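Local atomic coordinates of D-alanyl-d-alanine carboxypeptidase DACD (Escherichia coli, PDB entry 5FSR), a protein that removes C-terminal D-alanyl residues from sugar-peptide cell wall precursors, acting as a serine-type D-Ala-D-Ala carboxypeptidase in peptidoglycan metabolism. Residues T234-T237 with G241-L244; Q58-A63 with V258-D263; S64-M69 with P176-S181. One frame throughout, in Å; residues are numbered along the deposited sequence.

Contacts 1 and 2 have centres about 6 Å apart, and contact 2 shares the antiparallel sheet of contact 1 through its 258-263 segment, since strands 242-250 and 253-262 are neighbours: the backbone bond Leu244 N to Val259 O measures 2.8 Å. Contact 3 lies about 10 Å, centre to centre, from contact 2 and about 11 Å from contact 1. Segment 58-63 runs directly into 64-69 and is tied to the 176-181 loop by Arg60 N and Ser180 O, 2.9 Å apart. Contacts 1 and 3 pack together with Ser64 OG 3.8 Å from Thr234 O, so the edge strand 228-236 lies beside the probable active-site serine.

Contact 1. Residues T234-T237 with G241-L244; sequences TGHT and GFNL
His236 presents an edge to the face of Phe242, its CD2 standing 3.4 Å above the centre of the phenyl plane. The centroids are 4.5 Å apart and the planes are inclined at 53°, an edge-to-face pair, with Phe242 CG in the plane of the imidazole at its rim. With CG anti to the backbone N (chi1 177°), the imidazole swings toward the partner strand, where CD2 also comes within 3.1 Å of Gly241 O. The third flat group, the Asn243 amide, has Thr237 OG1 nearly in its plane; ND2 donates to that hydroxyl over 2.7 Å along a bent path (136° at the hydrogen). Asn243 OD1 accepts from Gly261 N, so the buried amide is held at both ends; the hydroxyl is in turn bonded to Asn61 O. These groups sit on a beta hairpin whose first strand carries the Lys233-Thr234-Gly235 sequence, the KTG motif of penicillin-recognising enzymes, at the edge of the sheet next to Ser64. Gly235 and Asn243 form the hydrogen-bonded pair: Gly235 N reaches Asn243 O at 3.0 Å, and Asn243 N reaches Gly235 O at 2.8 Å. Beyond it, Thr237 N donates to Gly241 O, nearly in line with the carbonyl. On the face shared with His236 and Phe242, Thr234 CG2 rests 3.9 Å from Leu244 CD1, and Arg268 packs against both residues.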
ATOM      1  N   THR A 234       8.062  -5.645   3.977  1.00 28.55           N
ATOM      2  CA  THR A 234       8.827  -5.359   5.166  1.00 29.66           C
ATOM      3  C   THR A 234      10.178  -4.743   4.762  1.00 29.90           C
ATOM      4  O   THR A 234      10.615  -4.866   3.635  1.00 29.31           O
ATOM      5  CB  THR A 234       9.019  -6.643   5.979  1.00 31.23           C
ATOM      6  OG1 THR A 234       9.572  -7.642   5.143  1.00 31.87           O
ATOM      7  CG2 THR A 234       7.694  -7.177   6.490  1.00 31.26           C
ATOM      8  N   GLY A 235      10.819  -4.022   5.670  1.00 30.81           N
ATOM      9  CA  GLY A 235      12.073  -3.400   5.332  1.00 31.18           C
ATOM     10  C   GLY A 235      12.810  -2.788   6.500  1.00 33.02           C
ATOM     11  O   GLY A 235      12.360  -2.814   7.669  1.00 33.25           O
ATOM     12  N   HIS A 236      13.997  -2.287   6.167  1.00 33.68           N
ATOM     13  CA  HIS A 236      14.876  -1.698   7.133  1.00 35.70           C
ATOM     14  C   HIS A 236      15.655  -0.519   6.540  1.00 35.96           C
ATOM     15  O   HIS A 236      16.092  -0.547   5.380  1.00 35.45           O
ATOM     16  CB  HIS A 236      15.818  -2.758   7.710  1.00 37.85           C
ATOM     17  CG  HIS A 236      16.809  -2.199   8.677  1.00 40.22           C
ATOM     18  ND1 HIS A 236      18.045  -1.752   8.276  1.00 41.46           N
ATOM     19  CD2 HIS A 236      16.729  -1.951  10.007  1.00 41.84           C
ATOM     20  CE1 HIS A 236      18.709  -1.297   9.323  1.00 43.71           C
ATOM     21  NE2 HIS A 236      17.934  -1.406  10.387  1.00 44.05           N
ATOM     22  N   THR A 237      15.852   0.486   7.391  1.00 36.96           N
ATOM     23  CA  THR A 237      16.457   1.746   7.042  1.00 37.23           C
ATOM     24  C   THR A 237      17.641   1.870   7.973  1.00 39.45           C
ATOM     25  O   THR A 237      17.452   2.133   9.164  1.00 40.39           O
ATOM     26  CB  THR A 237      15.467   2.916   7.331  1.00 36.82           C
ATOM     27  OG1 THR A 237      14.178   2.649   6.754  1.00 34.64           O
ATOM     28  CG2 THR A 237      16.018   4.240   6.810  1.00 37.32           C
ATOM     29  N   GLY A 241      15.690   2.056  12.190  1.00 40.09           N
ATOM     30  CA  GLY A 241      14.762   0.985  12.518  1.00 39.11           C
ATOM     31  C   GLY A 241      14.110   0.227  11.376  1.00 36.74           C
ATOM     32  O   GLY A 241      14.548   0.295  10.201  1.00 35.80           O
ATOM     33  N   PHE A 242      13.048  -0.490  11.758  1.00 35.85           N
ATOM     34  CA  PHE A 242      12.433  -1.524  10.976  1.00 34.30           C
ATOM     35  C   PHE A 242      11.004  -1.092  10.605  1.00 32.49           C
ATOM     36  O   PHE A 242      10.289  -0.479  11.392  1.00 32.52           O
ATOM     37  CB  PHE A 242      12.447  -2.839  11.773  1.00 35.70           C
ATOM     38  CG  PHE A 242      13.846  -3.362  12.086  1.00 38.05           C
ATOM     39  CD1 PHE A 242      14.571  -2.865  13.163  1.00 40.29           C
ATOM     40  CD2 PHE A 242      14.444  -4.356  11.299  1.00 38.07           C
ATOM     41  CE1 PHE A 242      15.847  -3.339  13.450  1.00 42.65           C
ATOM     42  CE2 PHE A 242      15.723  -4.825  11.584  1.00 40.23           C
ATOM     43  CZ  PHE A 242      16.428  -4.316  12.652  1.00 42.51           C
ATOM     44  N   ASN A 243      10.609  -1.412   9.379  1.00 30.89           N
ATOM     45  CA  ASN A 243       9.422  -0.885   8.758  1.00 29.17           C
ATOM     46  C   ASN A 243       8.568  -2.017   8.195  1.00 28.38           C
ATOM     47  O   ASN A 243       9.058  -3.110   7.967  1.00 28.75           O
ATOM     48  CB  ASN A 243       9.788   0.119   7.650  1.00 28.18           C
ATOM     49  CG  ASN A 243      10.812   1.150   8.097  1.00 29.40           C
ATOM     50  OD1 ASN A 243      10.788   1.623   9.223  1.00 30.42           O
ATOM     51  ND2 ASN A 243      11.733   1.496   7.195  1.00 29.48           N
ATOM     52  N   LEU A 244       7.280  -1.728   7.967  1.00 27.54           N
ATOM     53  CA  LEU A 244       6.329  -2.729   7.471  1.00 26.95           C
ATOM     54  C   LEU A 244       5.086  -2.094   6.826  1.00 25.57           C
ATOM     55  O   LEU A 244       4.700  -0.987   7.168  1.00 25.18           O
ATOM     56  CB  LEU A 244       5.919  -3.633   8.617  1.00 28.29           C
ATOM     57  CG  LEU A 244       4.964  -4.787   8.285  1.00 28.15           C
ATOM     58  CD1 LEU A 244       5.178  -5.963   9.209  1.00 29.68           C
ATOM     59  CD2 LEU A 244       3.526  -4.331   8.367  1.00 27.46           C
TER

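Contact 2. Residues Q58-A63 with V258-D263; sequences QQRNPA and VVMGAD
Arg60 lies alongside Met260, the two side chains running past each other in opposite directions. From a CB directed toward the strand, the Arg60 chain runs straight through CG before touching anything across the contact: CD comes first, 4.1 Å from Met260 CB and 4.2 Å from Met260 SD. A bend at chi3 (78°) then carries NE past the root of the methionine, 4.0 Å from Met260 CB. CZ follows, with Met260 O 4.0 Å above the guanidinium plane and over its centre; the oxygen lies over the flat group, side-on, and is not hydrogen-bonded to it. Strand 253-262, which holds Met260, lies inside the five-stranded antiparallel sheet of the carboxypeptidase domain, and at Gly261 and Ala262, both opposite Phe242, it makes a G1 beta bulge. Gly261 takes the positive phi (80°) of that bulge, and its bare CA receives the end of the arginine: NH2 stops 3.5 Å from Gly261 CA. NH1 makes a weak hydrogen bond to Ser39 OG on the neighbouring strand. Met260 turns its end toward the loop, bringing CE 4.5 Å from Pro62 CA, while Ala182 and Leu185 of helix 182-193 border the same buried methionine.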
ATOM      1  N   GLN A  58       6.050  12.540   9.528  1.00 33.44           N
ATOM      2  CA  GLN A  58       7.495  12.679   9.613  1.00 34.67           C
ATOM      3  C   GLN A  58       8.160  12.037   8.382  1.00 33.41           C
ATOM      4  O   GLN A  58       7.819  10.913   7.995  1.00 31.97           O
ATOM      5  CB  GLN A  58       8.050  12.088  10.925  1.00 35.97           C
ATOM      6  CG  GLN A  58       9.523  11.718  10.901  1.00 37.05           C
ATOM      7  CD  GLN A  58      10.099  11.366  12.239  1.00 38.89           C
ATOM      8  OE1 GLN A  58       9.457  11.530  13.253  1.00 39.87           O
ATOM      9  NE2 GLN A  58      11.373  10.917  12.251  1.00 40.10           N
ATOM     10  N   GLN A  59       9.093  12.782   7.775  1.00 34.23           N
ATOM     11  CA  GLN A  59       9.890  12.312   6.650  1.00 33.28           C
ATOM     12  C   GLN A  59      10.919  11.324   7.170  1.00 33.42           C
ATOM     13  O   GLN A  59      11.714  11.638   8.048  1.00 35.24           O
ATOM     14  CB  GLN A  59      10.560  13.474   5.880  1.00 34.58           C
ATOM     15  CG  GLN A  59       9.561  14.420   5.210  1.00 34.39           C
ATOM     16  CD  GLN A  59      10.162  15.349   4.147  1.00 35.61           C
ATOM     17  OE1 GLN A  59      11.367  15.293   3.832  1.00 36.52           O
ATOM     18  NE2 GLN A  59       9.302  16.163   3.530  1.00 35.66           N
ATOM     19  N   ARG A  60      10.871  10.123   6.604  1.00 31.66           N
ATOM     20  CA  ARG A  60      11.735   9.000   6.964  1.00 31.67           C
ATOM     21  C   ARG A  60      12.135   8.327   5.669  1.00 30.11           C
ATOM     22  O   ARG A  60      11.322   8.165   4.757  1.00 28.72           O
ATOM     23  CB  ARG A  60      10.994   7.988   7.831  1.00 31.18           C
ATOM     24  CG  ARG A  60      10.287   8.597   9.032  1.00 32.37           C
ATOM     25  CD  ARG A  60       9.471   7.564   9.786  1.00 31.94           C
ATOM     26  NE  ARG A  60      10.380   6.777  10.587  1.00 33.50           N
ATOM     27  CZ  ARG A  60      10.615   6.890  11.898  1.00 35.47           C
ATOM     28  NH1 ARG A  60       9.933   7.724  12.666  1.00 36.22           N
ATOM     29  NH2 ARG A  60      11.549   6.099  12.450  1.00 36.97           N
ATOM     30  N   ASN A  61      13.383   7.909   5.585  1.00 30.55           N
ATOM     31  CA  ASN A  61      13.844   7.133   4.445  1.00 29.24           C
ATOM     32  C   ASN A  61      13.111   5.795   4.370  1.00 27.25           C
ATOM     33  O   ASN A  61      13.264   5.016   5.281  1.00 27.62           O
ATOM     34  CB  ASN A  61      15.350   6.919   4.561  1.00 30.82           C
ATOM     35  CG  ASN A  61      15.982   6.556   3.247  1.00 30.39           C
ATOM     36  OD1 ASN A  61      15.450   5.742   2.479  1.00 28.54           O
ATOM     37  ND2 ASN A  61      17.122   7.192   2.954  1.00 32.06           N
ATOM     38  N   PRO A  62      12.348   5.530   3.271  1.00 25.34           N
ATOM     39  CA  PRO A  62      11.630   4.259   3.112  1.00 23.94           C
ATOM     40  C   PRO A  62      12.481   2.997   2.807  1.00 24.00           C
ATOM     41  O   PRO A  62      11.966   1.872   2.974  1.00 23.52           O
ATOM     42  CB  PRO A  62      10.687   4.543   1.917  1.00 22.51           C
ATOM     43  CG  PRO A  62      11.418   5.522   1.091  1.00 23.06           C
ATOM     44  CD  PRO A  62      12.268   6.327   2.024  1.00 24.79           C
ATOM     45  N   ALA A  63      13.733   3.168   2.374  1.00 24.86           N
ATOM     46  CA  ALA A  63      14.612   2.059   1.936  1.00 25.20           C
ATOM     47  C   ALA A  63      13.915   1.240   0.832  1.00 23.71           C
ATOM     48  O   ALA A  63      13.417   1.854  -0.119  1.00 22.88           O
ATOM     49  CB  ALA A  63      15.091   1.207   3.105  1.00 26.29           C
ATOM     50  N   VAL A 258       0.606   0.524   8.385  1.00 25.20           N
ATOM     51  CA  VAL A 258       1.985   0.928   8.144  1.00 25.53           C
ATOM     52  C   VAL A 258       2.644   1.095   9.491  1.00 27.26           C
ATOM     53  O   VAL A 258       2.086   1.786  10.372  1.00 27.73           O
ATOM     54  CB  VAL A 258       2.084   2.252   7.368  1.00 25.15           C
ATOM     55  CG1 VAL A 258       3.527   2.715   7.250  1.00 25.73           C
ATOM     56  CG2 VAL A 258       1.508   2.106   5.973  1.00 24.19           C
ATOM     57  N   VAL A 259       3.803   0.451   9.678  1.00 28.05           N
ATOM     58  CA  VAL A 259       4.621   0.668  10.864  1.00 30.09           C
ATOM     59  C   VAL A 259       6.000   1.110  10.393  1.00 30.82           C
ATOM     60  O   VAL A 259       6.502   0.576   9.427  1.00 30.69           O
ATOM     61  CB  VAL A 259       4.703  -0.605  11.730  1.00 31.41           C
ATOM     62  CG1 VAL A 259       5.715  -0.434  12.873  1.00 33.27           C
ATOM     63  CG2 VAL A 259       3.327  -0.973  12.287  1.00 31.30           C
ATOM     64  N   MET A 260       6.607   2.086  11.067  1.00 32.51           N
ATOM     65  CA  MET A 260       7.930   2.592  10.702  1.00 33.42           C
ATOM     66  C   MET A 260       8.793   2.932  11.920  1.00 35.59           C
ATOM     67  O   MET A 260       8.355   3.634  12.837  1.00 35.92           O
ATOM     68  CB  MET A 260       7.799   3.833   9.844  1.00 33.18           C
ATOM     69  CG  MET A 260       7.120   3.566   8.518  1.00 31.98           C
ATOM     70  SD  MET A 260       7.296   4.952   7.387  1.00 32.31           S
ATOM     71  CE  MET A 260       8.757   4.380   6.514  1.00 32.05           C
ATOM     72  N   GLY A 261      10.030   2.436  11.911  1.00 36.41           N
ATOM     73  CA  GLY A 261      10.972   2.684  12.992  1.00 38.45           C
ATOM     74  C   GLY A 261      10.786   1.825  14.223  1.00 39.64           C
ATOM     75  O   GLY A 261      11.134   2.263  15.314  1.00 41.42           O
ATOM     76  N   ALA A 262      10.259   0.609  14.069  1.00 39.02           N
ATOM     77  CA  ALA A 262      10.165  -0.341  15.193  1.00 41.11           C
ATOM     78  C   ALA A 262      11.570  -0.820  15.585  1.00 43.41           C
ATOM     79  O   ALA A 262      12.457  -0.845  14.724  1.00 42.80           O
ATOM     80  CB  ALA A 262       9.263  -1.520  14.837  1.00 39.97           C
ATOM     81  N   ASP A 263      11.752  -1.159  16.875  1.00 46.04           N
ATOM     82  CA  ASP A 263      13.063  -1.593  17.469  1.00 49.13           C
ATOM     83  C   ASP A 263      13.802  -2.707  16.704  1.00 49.36           C
ATOM     84  O   ASP A 263      15.039  -2.762  16.656  1.00 51.00           O
ATOM     85  CB  ASP A 263      12.855  -2.169  18.884  1.00 51.45           C
ATOM     86  CG  ASP A 263      12.557  -1.111  19.943  1.00 52.82           C
ATOM     87  OD1 ASP A 263      11.896  -0.091  19.629  1.00 51.25           O
ATOM     88  OD2 ASP A 263      12.969  -1.330  21.110  1.00 55.53           O
TER

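Contact 3. Residues S64-M69 with P176-S181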
ATOM      1  N   SER A  64      13.863  -0.095   0.930  1.00 23.60           N
ATOM      2  CA  SER A  64      13.257  -0.943  -0.137  1.00 22.60           C
ATOM      3  C   SER A  64      11.778  -0.643  -0.435  1.00 21.30           C
ATOM      4  O   SER A  64      11.300  -0.955  -1.534  1.00 20.73           O
ATOM      5  CB  SER A  64      13.428  -2.450   0.176  1.00 23.00           C
ATOM      6  OG  SER A  64      12.800  -2.803   1.382  1.00 23.18           O
ATOM      7  N   LEU A  65      11.071  -0.043   0.517  1.00 21.15           N
ATOM      8  CA  LEU A  65       9.667   0.316   0.337  1.00 20.06           C
ATOM      9  C   LEU A  65       9.404   1.235  -0.847  1.00 19.46           C
ATOM     10  O   LEU A  65       8.296   1.242  -1.394  1.00 18.70           O
ATOM     11  CB  LEU A  65       9.110   0.939   1.618  1.00 20.40           C
ATOM     12  CG  LEU A  65       9.096  -0.001   2.821  1.00 21.14           C
ATOM     13  CD1 LEU A  65       8.568   0.703   4.059  1.00 21.60           C
ATOM     14  CD2 LEU A  65       8.304  -1.280   2.519  1.00 20.54           C
ATOM     15  N   THR A  66      10.398   2.000  -1.250  1.00 19.94           N
ATOM     16  CA  THR A  66      10.374   2.633  -2.560  1.00 19.84           C
ATOM     17  C   THR A  66       9.862   1.684  -3.693  1.00 19.17           C
ATOM     18  O   THR A  66       9.174   2.123  -4.594  1.00 18.85           O
ATOM     19  CB  THR A  66      11.775   3.224  -2.872  1.00 20.86           C
ATOM     20  OG1 THR A  66      12.022   4.320  -1.975  1.00 21.60           O
ATOM     21  CG2 THR A  66      11.927   3.666  -4.329  1.00 20.76           C
ATOM     22  N   LYS A  67      10.135   0.394  -3.605  1.00 19.44           N
ATOM     23  CA  LYS A  67       9.644  -0.588  -4.597  1.00 19.34           C
ATOM     24  C   LYS A  67       8.164  -0.749  -4.705  1.00 18.82           C
ATOM     25  O   LYS A  67       7.723  -1.317  -5.716  1.00 18.78           O
ATOM     26  CB  LYS A  67      10.236  -1.989  -4.395  1.00 19.66           C
ATOM     27  CG  LYS A  67      11.666  -2.077  -4.871  1.00 20.59           C
ATOM     28  CD  LYS A  67      12.351  -3.345  -4.364  1.00 21.37           C
ATOM     29  CE  LYS A  67      13.847  -3.202  -4.352  1.00 22.50           C
ATOM     30  NZ  LYS A  67      14.560  -3.326  -3.052  1.00 23.60           N
ATOM     31  N   LEU A  68       7.399  -0.278  -3.710  1.00 18.76           N
ATOM     32  CA  LEU A  68       5.943  -0.220  -3.877  1.00 18.41           C
ATOM     33  C   LEU A  68       5.596   0.710  -4.991  1.00 18.13           C
ATOM     34  O   LEU A  68       4.763   0.369  -5.824  1.00 17.85           O
ATOM     35  CB  LEU A  68       5.199   0.219  -2.593  1.00 18.51           C
ATOM     36  CG  LEU A  68       5.413  -0.683  -1.400  1.00 19.01           C
ATOM     37  CD1 LEU A  68       4.785  -0.014  -0.182  1.00 19.34           C
ATOM     38  CD2 LEU A  68       4.828  -2.059  -1.649  1.00 18.91           C
ATOM     39  N   MET A  69       6.222   1.891  -4.994  1.00 18.64           N
ATOM     40  CA  MET A  69       6.029   2.863  -6.095  1.00 19.07           C
ATOM     41  C   MET A  69       6.476   2.322  -7.436  1.00 19.28           C
ATOM     42  O   MET A  69       5.815   2.533  -8.457  1.00 19.43           O
ATOM     43  CB  MET A  69       6.739   4.175  -5.814  1.00 19.87           C
ATOM     44  CG  MET A  69       6.528   5.243  -6.881  1.00 20.54           C
ATOM     45  SD  MET A  69       4.792   5.354  -7.330  1.00 20.34           S
ATOM     46  CE  MET A  69       4.283   6.798  -6.373  1.00 20.99           C
ATOM     47  N   PRO A 176      20.192   8.563  -0.948  1.00 35.84           N
ATOM     48  CA  PRO A 176      20.076   9.287   0.334  1.00 36.83           C
ATOM     49  C   PRO A 176      19.090  10.475   0.323  1.00 36.35           C
ATOM     50  O   PRO A 176      18.657  10.935   1.386  1.00 36.79           O
ATOM     51  CB  PRO A 176      21.514   9.751   0.597  1.00 39.64           C
ATOM     52  CG  PRO A 176      22.157   9.841  -0.749  1.00 39.87           C
ATOM     53  CD  PRO A 176      21.429   8.907  -1.669  1.00 37.46           C
ATOM     54  N   GLY A 177      18.743  10.959  -0.865  1.00 35.53           N
ATOM     55  CA  GLY A 177      17.748  12.001  -1.006  1.00 35.12           C
ATOM     56  C   GLY A 177      16.331  11.505  -0.855  1.00 32.68           C
ATOM     57  O   GLY A 177      15.479  12.259  -0.434  1.00 32.64           O
ATOM     58  N   GLN A 178      16.049  10.259  -1.232  1.00 30.68           N
ATOM     59  CA  GLN A 178      14.663   9.769  -1.180  1.00 28.67           C
ATOM     60  C   GLN A 178      14.032   9.866   0.231  1.00 28.61           C
ATOM     61  O   GLN A 178      14.713   9.740   1.238  1.00 29.71           O
ATOM     62  CB  GLN A 178      14.532   8.329  -1.699  1.00 27.02           C
ATOM     63  CG  GLN A 178      14.898   7.275  -0.664  1.00 26.91           C
ATOM     64  CD  GLN A 178      14.760   5.859  -1.153  1.00 25.65           C
ATOM     65  OE1 GLN A 178      14.304   5.605  -2.269  1.00 24.64           O
ATOM     66  NE2 GLN A 178      15.145   4.909  -0.299  1.00 25.87           N
ATOM     67  N   HIS A 179      12.725  10.063   0.280  1.00 27.54           N
ATOM     68  CA  HIS A 179      11.990  10.134   1.550  1.00 27.42           C
ATOM     69  C   HIS A 179      10.500   9.880   1.333  1.00 25.84           C
ATOM     70  O   HIS A 179       9.994  10.065   0.231  1.00 25.26           O
ATOM     71  CB  HIS A 179      12.211  11.488   2.262  1.00 29.13           C
ATOM     72  CG  HIS A 179      11.933  12.689   1.402  1.00 29.75           C
ATOM     73  ND1 HIS A 179      10.656  13.142   1.128  1.00 28.98           N
ATOM     74  CD2 HIS A 179      12.773  13.549   0.774  1.00 31.22           C
ATOM     75  CE1 HIS A 179      10.721  14.225   0.375  1.00 30.04           C
ATOM     76  NE2 HIS A 179      11.993  14.489   0.138  1.00 31.47           N
ATOM     77  N   SER A 180       9.833   9.414   2.390  1.00 25.36           N
ATOM     78  CA  SER A 180       8.384   9.319   2.445  1.00 24.29           C
ATOM     79  C   SER A 180       7.925   9.452   3.895  1.00 24.80           C
ATOM     80  O   SER A 180       8.704   9.885   4.757  1.00 26.11           O
ATOM     81  CB  SER A 180       7.881   8.003   1.862  1.00 22.78           C
ATOM     82  OG  SER A 180       6.520   8.134   1.466  1.00 21.93           O
ATOM     83  N   SER A 181       6.663   9.094   4.131  1.00 23.80           N
ATOM     84  CA  SER A 181       6.024   9.177   5.455  1.00 24.23           C
ATOM     85  C   SER A 181       5.135   7.963   5.610  1.00 23.10           C
ATOM     86  O   SER A 181       4.712   7.361   4.596  1.00 22.00           O
ATOM     87  CB  SER A 181       5.167  10.429   5.539  1.00 24.74           C
ATOM     88  OG  SER A 181       3.946  10.281   4.807  1.00 23.52           O
TER
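Thr66 and Gln178 mark the closest backbone approach, with CA atoms 8.4 Å apart, where the 3-10 segment at 64-65 leads on toward the helix that follows, beside an irregular loop. The gap is bridged by one side-chain hydrogen bond, from Thr66 OG1 to Gln178 OE1 at 2.6 Å. The hydroxyl approaches the amide from above, 60° out of the carbonyl plane, and the C=O...O angle is 109°. Thr66 CG2 also lies near Gln178 OE1, at 3.7 Å. Gln178 CG is wedged between the backbone N and the carbonyl carbon (chi1 82°), and the chain extends from there to reach across to the helix. At the other end of the amide, NE2 donates to Asn61 OD1, which fixes the rotation of this buried group. Met153 and Phe167 also pack on Thr66. Within the turn, Lys67 N bonds Ser64 O at 2.7 Å. Lys67 NZ is bonded to Ser130 OG. Ser64 is probably the acylated serine and Lys67 probably the proton acceptor, as in relatives of the family, and Ser64-Leu65-Thr66-Lys67 is the SxxK motif of the penicillin-binding proteins.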